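Local structure of sulfide-quinone reductase (Aquifex aeolicus, 3HYW) at residues Y161-A164 / L165-Y169; A349-G352 / E353-G356. The protein oxidises hydrogen sulfide to polysulfur at the expense of a quinone, using a bound FAD, as a trimeric monotopic membrane flavoprotein. All blocks are in the same frame, centred on the assembly; numbering follows the deposited sequence.

Contact 1: Y161-A164 / L165-Y169; sequences YEFA and LMLHY
Phe163 and Leu167, one turn apart, form the apolar side-chain contact within a buried run of helix 158-173, where 161-164 passes without a break into 165-169. Four successive backbone bonds carry it: Leu165 N, Met166 N, Leu167 N and His168 N each donate to the carbonyl four residues back, Met166 N to Glu162 O at 2.8 Å. Both apolar partners hold CG anti to the backbone N (chi1 -175° in Phe163 and -176° in Leu167), which sends them off the same side of the helix. There CD2 of Leu167 approaches CE1 of Phe163 obliquely at 4.2 Å, and the pair packs onto Leu136 of helix 126-141 and Ile148 of strand 146-150. Met166 takes the other course: its CG sits beside the backbone N, 3.0 Å from Glu162 O, and the extended thioether runs back along the preceding turn until CE lies 4.2 Å from Glu162 OE2. That oxygen is held elsewhere, by a salt bridge to Lys382, a residue of the FAD site, and by the amide of Asp350, so a buried carboxylate is pinned close to the flavin and the octathiocane. Leu165 folds its CB, CG and CD1 around Tyr161 O, each at 3.6 Å. The hydroxyl of Tyr161 reaches out of the helix to Glu188 and Gly192, while His168 bonds through ND1 to Arg177. Helix 158-173 links the neighbouring parallel strands 146-150 and 182-185, the beta-alpha-beta crossover expected of a Rossmann-type domain in the pyridine nucleotide-disulphide oxidoreductase family.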
# COMPACT_ATOMS: atom_id res chain seq x y z
N TYR A 161 17.63 -8.02 -6.48
CA TYR A 161 16.42 -7.51 -7.12
C TYR A 161 16.57 -7.43 -8.64
O TYR A 161 15.66 -7.83 -9.38
CB TYR A 161 16.07 -6.13 -6.57
CG TYR A 161 15.53 -6.18 -5.17
CD1 TYR A 161 14.19 -6.46 -4.94
CD2 TYR A 161 16.37 -5.97 -4.07
CE1 TYR A 161 13.69 -6.53 -3.65
CE2 TYR A 161 15.87 -6.03 -2.78
CZ TYR A 161 14.53 -6.31 -2.58
OH TYR A 161 14.01 -6.37 -1.32
N GLU A 162 17.72 -6.92 -9.09
CA GLU A 162 18.02 -6.84 -10.52
C GLU A 162 17.97 -8.21 -11.17
O GLU A 162 17.30 -8.39 -12.18
CB GLU A 162 19.41 -6.24 -10.77
CG GLU A 162 19.51 -4.75 -10.67
CD GLU A 162 20.86 -4.25 -11.15
OE1 GLU A 162 21.88 -4.70 -10.57
OE2 GLU A 162 20.90 -3.44 -12.10
N PHE A 163 18.69 -9.16 -10.58
CA PHE A 163 18.81 -10.51 -11.14
C PHE A 163 17.46 -11.22 -11.20
O PHE A 163 17.15 -11.89 -12.18
CB PHE A 163 19.82 -11.34 -10.33
CG PHE A 163 20.08 -12.71 -10.92
CD1 PHE A 163 19.37 -13.83 -10.46
CD2 PHE A 163 21.01 -12.89 -11.94
CE1 PHE A 163 19.60 -15.10 -11.01
CE2 PHE A 163 21.24 -14.15 -12.49
CZ PHE A 163 20.54 -15.26 -12.02
N ALA A 164 16.66 -11.07 -10.15
CA ALA A 164 15.34 -11.67 -10.12
C ALA A 164 14.45 -11.14 -11.25
O ALA A 164 13.78 -11.92 -11.94
CB ALA A 164 14.69 -11.44 -8.77
N LEU A 165 14.46 -9.83 -11.46
CA LEU A 165 13.61 -9.21 -12.47
C LEU A 165 14.13 -9.43 -13.89
O LEU A 165 13.34 -9.58 -14.83
CB LEU A 165 13.36 -7.74 -12.15
CG LEU A 165 12.43 -7.62 -10.93
CD1 LEU A 165 12.50 -6.27 -10.30
CD2 LEU A 165 10.99 -7.98 -11.30
N MET A 166 15.46 -9.48 -14.02
CA MET A 166 16.13 -9.82 -15.28
C MET A 166 15.79 -11.24 -15.71
O MET A 166 15.55 -11.50 -16.89
CB MET A 166 17.65 -9.68 -15.15
CG MET A 166 18.14 -8.26 -15.05
SD MET A 166 19.94 -8.17 -14.95
CE MET A 166 20.15 -6.41 -14.99
N LEU A 167 15.82 -12.16 -14.75
CA LEU A 167 15.49 -13.56 -15.00
C LEU A 167 14.02 -13.72 -15.41
O LEU A 167 13.73 -14.41 -16.38
CB LEU A 167 15.83 -14.43 -13.79
CG LEU A 167 15.63 -15.95 -13.93
CD1 LEU A 167 16.39 -16.50 -15.15
CD2 LEU A 167 16.05 -16.66 -12.65
N HIS A 168 13.12 -13.05 -14.70
CA HIS A 168 11.70 -12.99 -15.10
C HIS A 168 11.55 -12.53 -16.56
O HIS A 168 10.81 -13.13 -17.34
CB HIS A 168 10.91 -12.05 -14.18
CG HIS A 168 9.57 -11.66 -14.72
ND1 HIS A 168 8.47 -12.49 -14.66
CD2 HIS A 168 9.16 -10.53 -15.36
CE1 HIS A 168 7.44 -11.89 -15.23
NE2 HIS A 168 7.83 -10.71 -15.67
N TYR A 169 12.26 -11.45 -16.91
CA TYR A 169 12.26 -10.91 -18.26
C TYR A 169 12.72 -11.96 -19.28
O TYR A 169 12.05 -12.19 -20.28
CB TYR A 169 13.14 -9.65 -18.34
CG TYR A 169 13.34 -9.13 -19.75
CD1 TYR A 169 12.41 -8.27 -20.34
CD2 TYR A 169 14.47 -9.48 -20.49
CE1 TYR A 169 12.59 -7.79 -21.63
CE2 TYR A 169 14.66 -8.99 -21.79
CZ TYR A 169 13.72 -8.15 -22.35
OH TYR A 169 13.91 -7.67 -23.62

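Contact 2: A349-G352 / E353-G356; sequences ADFG and EDAG
Phe351 leans its ring obliquely against the backbone of Ala355 and Gly356, the returning strand of a beta hairpin. With CG anti to its carbonyl carbon (chi1 -56°), the ring brings CE2 3.2 Å from Gly356 N, while Ala349 O stands over one face, offset toward the rim. Ala355 CA makes an off-centre CH-pi contact, 4.2 Å from the ring centroid, and Asp354 OD1 meets the ring edge in its plane. Without the ring, as with an alanine in place of Phe351, Ala355 CA and Gly356 N would probably lose their aromatic partner, opening a gap beside Asp354. Ala349 and Gly356 form an antiparallel hydrogen-bonded pair, Ala349 N to Gly356 O and Gly356 N to Ala349 O each 2.8 Å. Asp350 and Ala355 make the next, non-hydrogen-bonded pair, their side chains on one face of the sheet. Phe351 N then bonds Asp354 O at 2.8 Å and closes the turn. Gly352 adopts a positive phi, at which a CB would collide with the carbonyl O of Phe351. A water links Glu353 N (3.0 Å) and Asp354 OD1 (2.7 Å) across the turn. Asp350 sends OD2 to His47 and also touches His379 and Lys382 of helix 376-395, which meets Ala355 through Ala378. Strand 355-361 is the middle of a three-stranded antiparallel sheet, Ala355 pairing through its backbone with Gly375, while Tyr169 of helix 158-173 touches Glu353.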
# COMPACT_ATOMS: atom_id res chain seq x y z
N ALA A 349 18.37 0.03 -10.65
CA ALA A 349 18.18 -1.40 -10.67
C ALA A 349 17.56 -1.77 -12.01
O ALA A 349 16.40 -1.47 -12.27
CB ALA A 349 17.31 -1.86 -9.51
N ASP A 350 18.36 -2.40 -12.86
CA ASP A 350 17.96 -2.79 -14.20
C ASP A 350 17.07 -4.03 -14.12
O ASP A 350 17.43 -5.01 -13.48
CB ASP A 350 19.23 -3.05 -15.03
CG ASP A 350 18.99 -3.01 -16.52
OD1 ASP A 350 17.86 -2.69 -16.94
OD2 ASP A 350 19.94 -3.30 -17.28
N PHE A 351 15.90 -3.96 -14.74
CA PHE A 351 14.93 -5.07 -14.66
C PHE A 351 14.82 -5.84 -15.97
O PHE A 351 14.03 -6.77 -16.08
CB PHE A 351 13.54 -4.56 -14.24
CG PHE A 351 13.52 -3.79 -12.95
CD1 PHE A 351 14.37 -4.11 -11.90
CD2 PHE A 351 12.60 -2.75 -12.77
CE1 PHE A 351 14.34 -3.40 -10.70
CE2 PHE A 351 12.56 -2.04 -11.58
CZ PHE A 351 13.42 -2.36 -10.54
N GLY A 352 15.62 -5.44 -16.95
CA GLY A 352 15.61 -6.05 -18.27
C GLY A 352 15.42 -5.01 -19.37
O GLY A 352 16.38 -4.63 -20.03
N GLU A 353 14.18 -4.57 -19.53
CA GLU A 353 13.80 -3.59 -20.54
C GLU A 353 13.40 -2.27 -19.87
O GLU A 353 13.28 -1.23 -20.53
CB GLU A 353 12.63 -4.12 -21.36
CG GLU A 353 12.55 -3.56 -22.78
CD GLU A 353 11.16 -3.69 -23.37
OE1 GLU A 353 10.37 -4.52 -22.87
OE2 GLU A 353 10.87 -2.95 -24.34
N ASP A 354 13.15 -2.33 -18.57
CA ASP A 354 12.93 -1.13 -17.77
C ASP A 354 13.76 -1.23 -16.51
O ASP A 354 14.46 -2.22 -16.31
CB ASP A 354 11.44 -0.86 -17.49
CG ASP A 354 10.71 -2.06 -16.87
OD1 ASP A 354 11.34 -3.03 -16.40
OD2 ASP A 354 9.46 -2.02 -16.86
N ALA A 355 13.69 -0.21 -15.66
CA ALA A 355 14.57 -0.14 -14.51
C ALA A 355 14.03 0.77 -13.43
O ALA A 355 13.23 1.66 -13.70
CB ALA A 355 15.97 0.32 -14.93
N GLY A 356 14.46 0.52 -12.19
CA GLY A 356 14.11 1.37 -11.07
C GLY A 356 15.21 2.38 -10.85
O GLY A 356 16.38 2.03 -10.81
O HOH W 1 11.96 -5.33 -17.66

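How the contacts relate
The two contacts lie about 8 Å apart between centres and touch directly, helix 158-173 running against the hairpin of strands 349-350 and 355-361. Leu165 CD1 packs 3.3 Å from Phe351 CD1, and Met166 CE comes 3.4 Å from Asp350 O, so apolar helix side chains meet both an aromatic ring and a strand carbonyl. The touching residues of contact 1 are all buried, and it satisfies its backbone within the helix; contact 2 is buried at its strands but partly exposed at the Glu353-Asp354 turn, where a water joins the bonding. Both approach the octathiocane, contact 1 through the carboxylate of Glu162 and contact 2 through the methyl group of Ala349.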